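Local coordinates for protein chitinase (Chromobacterium violaceum, PDB 4TXG) that probably hydrolyses the glycosidic bonds of chitin as a family 18 glycoside hydrolase, and carries a module likely to bind carbohydrate, at residues P677-T688 and S746-V757; T693-P704 and L761-G772. All coordinates share one frame; numbering follows the deposited sequence.

Interaction 1 of 2, residues P677-T688 and S746-V757; sequences PKLTIVNRSQTT and SLGAGQSVTLDV
A chi1 of 179° sets CG of Asn683 opposite its own backbone N, and with chi2 near zero (10°) the amide is carried over to the loop 746-751. There ND2 donates to Leu747 O at 3.1 Å, coming from above the carbonyl plane, and to Thr687 O at 2.7 Å, almost straight on to the carbonyl; both acceptors lie close to the plane of the amide. OD1 meanwhile takes Ser685 OG on an in-plane lone pair and Ser685 N from above, the latter closing an Asx turn. Leu747 leans CD2 on Asn683 CB at 3.7 Å.

Beyond this knot, 678-683 and 752-757 run antiparallel as the two central strands of a four-stranded sheet, bonded from Asn683 N to Gln751 O through to Val757 N and Pro677 O. Leu679, Ile681, Val753 and Leu755 share one face, where Leu755 CD2 touches Leu679 CD2 and Ile681 CD1, each at 4.1 Å. The other face is mostly polar: the extended first part of Lys678 lays CD against Thr754 CB at 3.6 Å, and the bend at chi3 swings CE toward Asp756 OD1 (3.6 Å). At the type II turn 748-751, Gly750 N reaches Asn683 O at 2.7 Å, though bent to 132°. Four bonds around one buried amide fix its orientation and tie the strand end to both neighbouring loops.

Interaction 2 of 2, residues T693-P704 and L761-G772; sequences TEFQFDVPTSAP and LPISGPSHYTVG
His768 sits at a beta bulge with positive phi and psi, an extra residue that moves the pairing by one between Gln696-Thr770 and Asp698-Ser767. Its ring turns back across the junction, and ND1 donates to Asp698 OD2 at 2.8 Å. Asp698 OD2 accepts this hydrogen bond on its anti lone pair, almost in the plane of the imidazole, while the two flat groups stand nearly perpendicular (87°). Ser767 OG lies over the centre of one imidazole face. The other oxygen, Asp698 OD1, is in a salt bridge with Arg736, which also donates to His768 O, so the same arginine braces both sides of the bulge; Glu783 accepts from the backbone N of His768 and Tyr769.

On the other face of the sheet from Asp698, Phe697 CB presses over the Tyr769 ring, 3.4 Å from CD2, and the two rings are inclined at 43°. Pro766, which follows a cis peptide bond, brings CB to 3.7 Å from Phe697 CD1. These strands, 694-700 and 767-772, are the middle pair of a six-stranded sheet in the Chitinase C region, with 734-740 and 776-780 as their outer neighbours. Toward Gly772 the pairing is regular, and Val771 CG2 meets the edge of the Phe695 ring at 3.9 Å.

Around and beyond Pro700 the two segments stay together. Ile763 sets CB against Pro700 CG at 3.6 Å and CG2 against Ala703 CB at 3.5 Å. Ser702 OG donates to Pro762 O at 2.9 Å, in the carbonyl plane, while helix 441-448 of the glycoside hydrolase family 18 region packs on Ser702, Leu761 and Pro762.

Interactions 1 and 2 are central strand pairs of two different sheets, their centres about 16 Å apart, which pack face to face as a beta sandwich. Their apolar faces meet directly: Ile681 CD1 lies 3.8 Å from Phe695 CD2, and Leu679 CD2 lies 4.3 Å from Phe697 CE2. Two of the chain's crossings between the sheets run from 678-683 to 694-700 and from 752-758 to 767-773, so the two contacts interlock in sequence. Interaction 1 lies farther from the centre of the chain, about 34 Å against about 22 Å for interaction 2. A bound cesium ion lies about 6 Å from the side chain of Asp698.

Interaction 1 of 2, residues P677-T688 and S746-V757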
loop_
_atom_site.group_PDB
_atom_site.type_symbol
_atom_site.label_atom_id
_atom_site.label_comp_id
_atom_site.label_asym_id
_atom_site.label_seq_id
_atom_site.Cartn_x
_atom_site.Cartn_y
_atom_site.Cartn_z
ATOM N N PRO A 677 13.772 18.719 6.338
ATOM C CA PRO A 677 14.579 17.932 7.268
ATOM C C PRO A 677 16.044 18.320 7.198
ATOM O O PRO A 677 16.461 19.068 6.316
ATOM C CB PRO A 677 14.387 16.507 6.766
ATOM C CG PRO A 677 14.229 16.689 5.268
ATOM C CD PRO A 677 13.373 17.931 5.153
ATOM N N LYS A 678 16.820 17.795 8.130
ATOM C CA LYS A 678 18.261 17.979 8.121
ATOM C C LYS A 678 18.927 16.760 7.490
ATOM O O LYS A 678 18.602 15.626 7.840
ATOM C CB LYS A 678 18.760 18.190 9.551
ATOM C CG LYS A 678 20.194 18.645 9.675
ATOM C CD LYS A 678 20.519 18.959 11.128
ATOM C CE LYS A 678 19.610 20.052 11.672
ATOM N NZ LYS A 678 19.672 20.125 13.158
ATOM N N LEU A 679 19.844 16.991 6.553
ATOM C CA LEU A 679 20.658 15.910 5.995
ATOM C C LEU A 679 21.952 15.765 6.794
ATOM O O LEU A 679 22.715 16.723 6.932
ATOM C CB LEU A 679 20.968 16.168 4.519
ATOM C CG LEU A 679 21.946 15.214 3.819
ATOM C CD1 LEU A 679 21.402 13.791 3.766
ATOM C CD2 LEU A 679 22.292 15.723 2.416
ATOM N N THR A 680 22.187 14.579 7.346
ATOM C CA THR A 680 23.425 14.333 8.082
ATOM C C THR A 680 24.302 13.393 7.276
ATOM O O THR A 680 23.844 12.350 6.818
ATOM C CB THR A 680 23.172 13.730 9.477
ATOM O OG1 THR A 680 22.439 14.668 10.280
ATOM C CG2 THR A 680 24.498 13.405 10.174
ATOM N N ILE A 681 25.557 13.786 7.087
ATOM C CA ILE A 681 26.523 12.977 6.348
ATOM C C ILE A 681 27.634 12.606 7.312
ATOM O O ILE A 681 28.192 13.484 7.971
ATOM C CB ILE A 681 27.112 13.737 5.134
ATOM C CG1 ILE A 681 26.002 14.217 4.193
ATOM C CG2 ILE A 681 28.134 12.862 4.399
ATOM C CD1 ILE A 681 26.486 15.225 3.144
ATOM N N VAL A 682 27.935 11.315 7.423
ATOM C CA VAL A 682 28.953 10.850 8.360
ATOM C C VAL A 682 30.072 10.121 7.625
ATOM O O VAL A 682 29.827 9.187 6.855
ATOM C CB VAL A 682 28.356 9.901 9.423
ATOM C CG1 VAL A 682 29.415 9.528 10.466
ATOM C CG2 VAL A 682 27.145 10.534 10.084
ATOM N N ASN A 683 31.304 10.552 7.865
ATOM C CA ASN A 683 32.461 9.907 7.268
ATOM C C ASN A 683 32.957 8.783 8.181
ATOM O O ASN A 683 33.549 9.046 9.220
ATOM C CB ASN A 683 33.556 10.947 7.006
ATOM C CG ASN A 683 34.810 10.343 6.411
ATOM O OD1 ASN A 683 34.822 9.180 6.014
ATOM N ND2 ASN A 683 35.872 11.142 6.328
ATOM N N ARG A 684 32.692 7.534 7.806
ATOM C CA ARG A 684 33.174 6.390 8.593
ATOM C C ARG A 684 34.375 5.710 7.942
ATOM O O ARG A 684 34.710 4.566 8.261
ATOM C CB ARG A 684 32.059 5.365 8.805
ATOM C CG ARG A 684 30.818 5.931 9.482
ATOM C CD ARG A 684 29.796 4.837 9.765
ATOM N NE ARG A 684 28.446 5.379 9.875
ATOM C CZ ARG A 684 27.496 5.208 8.957
ATOM N NH1 ARG A 684 27.735 4.495 7.858
ATOM N NH2 ARG A 684 26.300 5.743 9.143
ATOM N N SER A 685 35.021 6.404 7.016
ATOM C CA SER A 685 36.309 5.935 6.526
ATOM C C SER A 685 37.405 6.420 7.471
ATOM O O SER A 685 37.119 7.121 8.444
ATOM C CB SER A 685 36.569 6.435 5.107
ATOM O OG SER A 685 36.973 7.790 5.132
ATOM N N GLN A 686 38.650 6.050 7.182
ATOM C CA GLN A 686 39.802 6.563 7.915
ATOM C C GLN A 686 40.506 7.659 7.113
ATOM O O GLN A 686 41.660 7.998 7.389
ATOM C CB GLN A 686 40.787 5.438 8.236
ATOM C CG GLN A 686 40.196 4.301 9.046
ATOM C CD GLN A 686 41.251 3.296 9.468
ATOM O OE1 GLN A 686 42.434 3.627 9.572
ATOM N NE2 GLN A 686 40.832 2.061 9.709
ATOM N N THR A 687 39.810 8.196 6.114
ATOM C CA THR A 687 40.350 9.269 5.279
ATOM C C THR A 687 39.621 10.583 5.514
ATOM O O THR A 687 38.424 10.593 5.782
ATOM C CB THR A 687 40.234 8.954 3.773
ATOM O OG1 THR A 687 38.884 9.162 3.344
ATOM C CG2 THR A 687 40.617 7.538 3.481
ATOM N N THR A 688 40.342 11.691 5.398
ATOM C CA THR A 688 39.705 13.001 5.389
ATOM C C THR A 688 39.094 13.235 4.007
ATOM O O THR A 688 39.768 13.052 3.001
ATOM C CB THR A 688 40.714 14.130 5.704
ATOM O OG1 THR A 688 41.345 13.877 6.962
ATOM C CG2 THR A 688 40.016 15.479 5.754
ATOM N N SER A 746 36.665 20.457 4.893
ATOM C CA SER A 746 36.864 19.015 4.835
ATOM C C SER A 746 35.912 18.302 5.786
ATOM O O SER A 746 35.291 18.936 6.649
ATOM C CB SER A 746 38.313 18.668 5.179
ATOM O OG SER A 746 38.671 19.171 6.465
ATOM N N LEU A 747 35.788 16.986 5.621
ATOM C CA LEU A 747 35.032 16.170 6.562
ATOM C C LEU A 747 35.962 15.096 7.094
ATOM O O LEU A 747 36.328 14.174 6.360
ATOM C CB LEU A 747 33.811 15.535 5.900
ATOM C CG LEU A 747 32.918 14.754 6.871
ATOM C CD1 LEU A 747 32.408 15.679 7.959
ATOM C CD2 LEU A 747 31.756 14.088 6.135
ATOM N N GLY A 748 36.353 15.225 8.357
ATOM C CA GLY A 748 37.357 14.346 8.937
ATOM C C GLY A 748 36.864 12.934 9.176
ATOM O O GLY A 748 35.660 12.688 9.232
ATOM N N ALA A 749 37.805 12.000 9.314
ATOM C CA ALA A 749 37.468 10.614 9.624
ATOM C C ALA A 749 36.655 10.539 10.914
ATOM O O ALA A 749 37.042 11.113 11.936
ATOM C CB ALA A 749 38.736 9.773 9.740
ATOM N N GLY A 750 35.519 9.850 10.849
ATOM C CA GLY A 750 34.663 9.659 12.010
ATOM C C GLY A 750 33.735 10.830 12.294
ATOM O O GLY A 750 32.940 10.779 13.233
ATOM N N GLN A 751 33.828 11.883 11.485
ATOM C CA GLN A 751 33.094 13.118 11.759
ATOM C C GLN A 751 31.825 13.267 10.928
ATOM O O GLN A 751 31.662 12.609 9.900
ATOM C CB GLN A 751 33.995 14.331 11.520
ATOM C CG GLN A 751 35.307 14.262 12.274
ATOM C CD GLN A 751 35.107 13.882 13.726
ATOM O OE1 GLN A 751 34.325 14.510 14.441
ATOM N NE2 GLN A 751 35.804 12.839 14.167
ATOM N N SER A 752 30.934 14.152 11.371
ATOM C CA SER A 752 29.698 14.412 10.632
ATOM C C SER A 752 29.560 15.871 10.224
ATOM O O SER A 752 30.169 16.768 10.821
ATOM C CB SER A 752 28.473 14.014 11.463
ATOM O OG SER A 752 28.601 12.701 11.982
ATOM N N VAL A 753 28.753 16.104 9.194
ATOM C CA VAL A 753 28.347 17.451 8.829
ATOM C C VAL A 753 26.851 17.409 8.533
ATOM O O VAL A 753 26.344 16.397 8.068
ATOM C CB VAL A 753 29.145 17.995 7.616
ATOM C CG1 VAL A 753 28.872 17.181 6.364
ATOM C CG2 VAL A 753 28.845 19.471 7.391
ATOM N N THR A 754 26.139 18.487 8.842
ATOM C CA THR A 754 24.708 18.534 8.570
ATOM C C THR A 754 24.349 19.738 7.713
ATOM O O THR A 754 25.026 20.771 7.745
ATOM C CB THR A 754 23.887 18.605 9.858
ATOM O OG1 THR A 754 24.244 19.798 10.571
ATOM C CG2 THR A 754 24.144 17.394 10.738
ATOM N N LEU A 755 23.275 19.600 6.947
ATOM C CA LEU A 755 22.733 20.720 6.194
ATOM C C LEU A 755 21.224 20.597 6.130
ATOM O O LEU A 755 20.685 19.491 6.096
ATOM C CB LEU A 755 23.317 20.786 4.783
ATOM C CG LEU A 755 23.270 19.528 3.922
ATOM C CD1 LEU A 755 23.126 19.917 2.458
ATOM C CD2 LEU A 755 24.526 18.699 4.126
ATOM N N ASP A 756 20.548 21.738 6.120
ATOM C CA ASP A 756 19.103 21.748 6.007
ATOM C C ASP A 756 18.720 21.731 4.539
ATOM O O ASP A 756 19.237 22.516 3.754
ATOM C CB ASP A 756 18.518 22.970 6.704
ATOM C CG ASP A 756 18.850 23.001 8.184
ATOM O OD1 ASP A 756 18.563 22.002 8.876
ATOM O OD2 ASP A 756 19.406 24.020 8.646
ATOM N N VAL A 757 17.833 20.820 4.162
ATOM C CA VAL A 757 17.385 20.759 2.775
ATOM C C VAL A 757 15.923 21.136 2.733
ATOM O O VAL A 757 15.261 21.146 3.764
ATOM C CB VAL A 757 17.598 19.374 2.160
ATOM C CG1 VAL A 757 19.068 18.981 2.279
ATOM C CG2 VAL A 757 16.721 18.333 2.834
HETATM O O HOH W 1 40.582 12.529 9.243
#

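Interaction 2 of 2, residues T693-P704 and L761-G772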
loop_
_atom_site.group_PDB
_atom_site.type_symbol
_atom_site.label_atom_id
_atom_site.label_comp_id
_atom_site.label_asym_id
_atom_site.label_seq_id
_atom_site.Cartn_x
_atom_site.Cartn_y
_atom_site.Cartn_z
ATOM N N THR A 693 34.737 17.607 -2.314
ATOM C CA THR A 693 34.218 16.240 -2.434
ATOM C C THR A 693 32.727 16.295 -2.793
ATOM O O THR A 693 31.971 17.049 -2.179
ATOM C CB THR A 693 34.438 15.431 -1.125
ATOM O OG1 THR A 693 35.847 15.261 -0.898
ATOM C CG2 THR A 693 33.785 14.068 -1.212
ATOM N N GLU A 694 32.305 15.524 -3.797
ATOM C CA GLU A 694 30.928 15.629 -4.291
ATOM C C GLU A 694 30.064 14.451 -3.876
ATOM O O GLU A 694 30.427 13.294 -4.081
ATOM C CB GLU A 694 30.905 15.750 -5.816
ATOM C CG GLU A 694 29.496 15.912 -6.377
ATOM C CD GLU A 694 29.476 16.078 -7.881
ATOM O OE1 GLU A 694 30.515 15.803 -8.519
ATOM O OE2 GLU A 694 28.422 16.487 -8.421
ATOM N N PHE A 695 28.911 14.751 -3.291
ATOM C CA PHE A 695 27.957 13.715 -2.943
ATOM C C PHE A 695 26.790 13.806 -3.909
ATOM O O PHE A 695 26.276 14.897 -4.140
ATOM C CB PHE A 695 27.471 13.873 -1.498
ATOM C CG PHE A 695 28.589 14.028 -0.492
ATOM C CD1 PHE A 695 29.422 12.961 -0.195
ATOM C CD2 PHE A 695 28.781 15.230 0.167
ATOM C CE1 PHE A 695 30.452 13.093 0.732
ATOM C CE2 PHE A 695 29.809 15.373 1.103
ATOM C CZ PHE A 695 30.640 14.293 1.382
ATOM N N GLN A 696 26.391 12.676 -4.489
ATOM C CA GLN A 696 25.186 12.645 -5.315
ATOM C C GLN A 696 24.236 11.565 -4.820
ATOM O O GLN A 696 24.661 10.590 -4.207
ATOM C CB GLN A 696 25.517 12.389 -6.785
ATOM C CG GLN A 696 26.269 13.511 -7.472
ATOM C CD GLN A 696 26.370 13.303 -8.974
ATOM O OE1 GLN A 696 25.824 12.341 -9.523
ATOM N NE2 GLN A 696 27.061 14.213 -9.649
ATOM N N PHE A 697 22.948 11.745 -5.083
ATOM C CA PHE A 697 21.975 10.706 -4.774
ATOM C C PHE A 697 20.701 10.947 -5.575
ATOM O O PHE A 697 20.470 12.051 -6.072
ATOM C CB PHE A 697 21.668 10.643 -3.271
ATOM C CG PHE A 697 21.412 11.985 -2.628
ATOM C CD1 PHE A 697 20.129 12.522 -2.589
ATOM C CD2 PHE A 697 22.447 12.693 -2.039
ATOM C CE1 PHE A 697 19.886 13.752 -1.988
ATOM C CE2 PHE A 697 22.211 13.922 -1.438
ATOM C CZ PHE A 697 20.929 14.453 -1.415
ATOM N N ASP A 698 19.901 9.896 -5.709
ATOM C CA ASP A 698 18.631 9.969 -6.429
ATOM C C ASP A 698 17.489 10.357 -5.499
ATOM O O ASP A 698 17.280 9.732 -4.460
ATOM C CB ASP A 698 18.304 8.628 -7.096
ATOM C CG ASP A 698 19.161 8.346 -8.310
ATOM O OD1 ASP A 698 19.664 9.303 -8.940
ATOM O OD2 ASP A 698 19.315 7.152 -8.640
ATOM N N VAL A 699 16.758 11.396 -5.881
ATOM C CA VAL A 699 15.525 11.780 -5.208
ATOM C C VAL A 699 14.364 11.387 -6.118
ATOM O O VAL A 699 14.395 11.695 -7.310
ATOM C CB VAL A 699 15.517 13.295 -4.913
ATOM C CG1 VAL A 699 14.219 13.728 -4.238
ATOM C CG2 VAL A 699 16.725 13.644 -4.041
ATOM N N PRO A 700 13.354 10.684 -5.579
ATOM C CA PRO A 700 12.267 10.281 -6.483
ATOM C C PRO A 700 11.528 11.495 -7.040
ATOM O O PRO A 700 11.488 12.549 -6.402
ATOM C CB PRO A 700 11.351 9.440 -5.588
ATOM C CG PRO A 700 11.608 9.966 -4.188
ATOM C CD PRO A 700 13.089 10.318 -4.176
ATOM N N THR A 701 10.964 11.337 -8.231
ATOM C CA THR A 701 10.282 12.429 -8.917
ATOM C C THR A 701 8.911 12.759 -8.322
ATOM O O THR A 701 8.170 13.564 -8.878
ATOM C CB THR A 701 10.091 12.093 -10.403
ATOM O OG1 THR A 701 9.527 10.776 -10.511
ATOM C CG2 THR A 701 11.439 12.140 -11.147
ATOM N N SER A 702 8.566 12.115 -7.213
ATOM C CA SER A 702 7.391 12.512 -6.443
ATOM C C SER A 702 7.537 13.958 -5.956
ATOM O O SER A 702 6.538 14.668 -5.803
ATOM C CB SER A 702 7.172 11.555 -5.252
ATOM O OG SER A 702 8.347 11.461 -4.442
ATOM N N ALA A 703 8.779 14.400 -5.739
ATOM C CA ALA A 703 9.034 15.798 -5.387
ATOM C C ALA A 703 9.491 16.537 -6.620
ATOM O O ALA A 703 10.240 15.987 -7.435
ATOM C CB ALA A 703 10.089 15.911 -4.284
ATOM N N PRO A 704 9.043 17.788 -6.772
ATOM C CA PRO A 704 9.479 18.629 -7.891
ATOM C C PRO A 704 10.992 18.777 -7.906
ATOM O O PRO A 704 11.632 18.700 -6.861
ATOM C CB PRO A 704 8.803 19.976 -7.613
ATOM C CG PRO A 704 7.678 19.672 -6.701
ATOM C CD PRO A 704 8.067 18.470 -5.904
ATOM N N LEU A 761 7.165 18.064 -2.010
ATOM C CA LEU A 761 6.256 16.934 -1.830
ATOM C C LEU A 761 7.032 15.772 -1.218
ATOM O O LEU A 761 8.262 15.716 -1.336
ATOM C CB LEU A 761 5.603 16.519 -3.153
ATOM C CG LEU A 761 4.470 17.432 -3.654
ATOM C CD1 LEU A 761 4.098 17.105 -5.103
ATOM C CD2 LEU A 761 3.251 17.324 -2.753
ATOM N N PRO A 762 6.325 14.836 -0.562
ATOM C CA PRO A 762 7.041 13.766 0.141
ATOM C C PRO A 762 7.923 12.893 -0.749
ATOM O O PRO A 762 7.631 12.692 -1.936
ATOM C CB PRO A 762 5.904 12.938 0.747
ATOM C CG PRO A 762 4.818 13.968 1.004
ATOM C CD PRO A 762 4.888 14.847 -0.229
ATOM N N ILE A 763 9.007 12.393 -0.151
ATOM C CA ILE A 763 9.886 11.410 -0.778
ATOM C C ILE A 763 10.194 10.290 0.206
ATOM O O ILE A 763 10.087 10.471 1.427
ATOM C CB ILE A 763 11.237 12.031 -1.239
ATOM C CG1 ILE A 763 12.066 12.433 -0.019
ATOM C CG2 ILE A 763 11.006 13.226 -2.187
ATOM C CD1 ILE A 763 13.447 12.986 -0.349
ATOM N N SER A 764 10.551 9.127 -0.330
ATOM C CA SER A 764 11.184 8.079 0.461
ATOM C C SER A 764 12.649 8.016 0.036
ATOM O O SER A 764 13.063 8.704 -0.910
ATOM C CB SER A 764 10.492 6.721 0.281
ATOM O OG SER A 764 10.580 6.255 -1.057
ATOM N N GLY A 765 13.434 7.209 0.729
ATOM C CA GLY A 765 14.862 7.178 0.480
ATOM C C GLY A 765 15.548 8.360 1.145
ATOM O O GLY A 765 15.342 8.603 2.332
ATOM N N PRO A 766 16.386 9.098 0.401
ATOM C CA PRO A 766 16.838 8.883 -0.981
ATOM C C PRO A 766 17.636 7.583 -1.148
ATOM O O PRO A 766 17.740 6.784 -0.209
ATOM C CB PRO A 766 17.731 10.104 -1.256
ATOM C CG PRO A 766 17.291 11.144 -0.267
ATOM C CD PRO A 766 16.902 10.363 0.959
ATOM N N SER A 767 18.186 7.370 -2.337
ATOM C CA SER A 767 18.949 6.151 -2.597
ATOM C C SER A 767 19.985 6.392 -3.681
ATOM O O SER A 767 20.019 7.462 -4.287
ATOM C CB SER A 767 18.019 5.005 -3.010
ATOM O OG SER A 767 17.353 5.332 -4.221
ATOM N N HIS A 768 20.832 5.391 -3.896
ATOM C CA HIS A 768 21.830 5.397 -4.974
ATOM C C HIS A 768 22.848 6.515 -4.786
ATOM O O HIS A 768 23.079 7.346 -5.675
ATOM C CB HIS A 768 21.142 5.500 -6.332
ATOM C CG HIS A 768 20.047 4.499 -6.519
ATOM N ND1 HIS A 768 18.936 4.739 -7.297
ATOM C CD2 HIS A 768 19.876 3.257 -5.995
ATOM C CE1 HIS A 768 18.138 3.686 -7.267
ATOM N NE2 HIS A 768 18.688 2.772 -6.481
ATOM N N TYR A 769 23.476 6.500 -3.615
ATOM C CA TYR A 769 24.475 7.497 -3.248
ATOM C C TYR A 769 25.816 7.250 -3.915
ATOM O O TYR A 769 26.250 6.104 -4.058
ATOM C CB TYR A 769 24.674 7.513 -1.726
ATOM C CG TYR A 769 23.468 7.975 -0.943
ATOM C CD1 TYR A 769 22.496 7.069 -0.525
ATOM C CD2 TYR A 769 23.317 9.312 -0.603
ATOM C CE1 TYR A 769 21.391 7.498 0.193
ATOM C CE2 TYR A 769 22.220 9.745 0.104
ATOM C CZ TYR A 769 21.264 8.832 0.505
ATOM O OH TYR A 769 20.171 9.267 1.221
ATOM N N THR A 770 26.480 8.326 -4.319
ATOM C CA THR A 770 27.890 8.215 -4.694
ATOM C C THR A 770 28.709 9.301 -4.030
ATOM O O THR A 770 28.203 10.384 -3.706
ATOM C CB THR A 770 28.116 8.297 -6.221
ATOM O OG1 THR A 770 27.538 9.499 -6.743
ATOM C CG2 THR A 770 27.521 7.085 -6.930
ATOM N N VAL A 771 29.987 9.000 -3.835
ATOM C CA VAL A 771 30.930 9.964 -3.291
ATOM C C VAL A 771 32.018 10.199 -4.329
ATOM O O VAL A 771 32.698 9.257 -4.742
ATOM C CB VAL A 771 31.543 9.473 -1.964
ATOM C CG1 VAL A 771 32.570 10.485 -1.440
ATOM C CG2 VAL A 771 30.437 9.232 -0.932
ATOM N N GLY A 772 32.161 11.449 -4.766
ATOM C CA GLY A 772 33.162 11.805 -5.751
ATOM C C GLY A 772 34.375 12.361 -5.039
ATOM O O GLY A 772 34.352 13.477 -4.517
HETATM O O HOH W 2 29.207 11.746 -6.428
HETATM O O HOH W 3 27.184 9.599 -9.552
HETATM O O HOH W 4 15.741 7.516 -4.269
#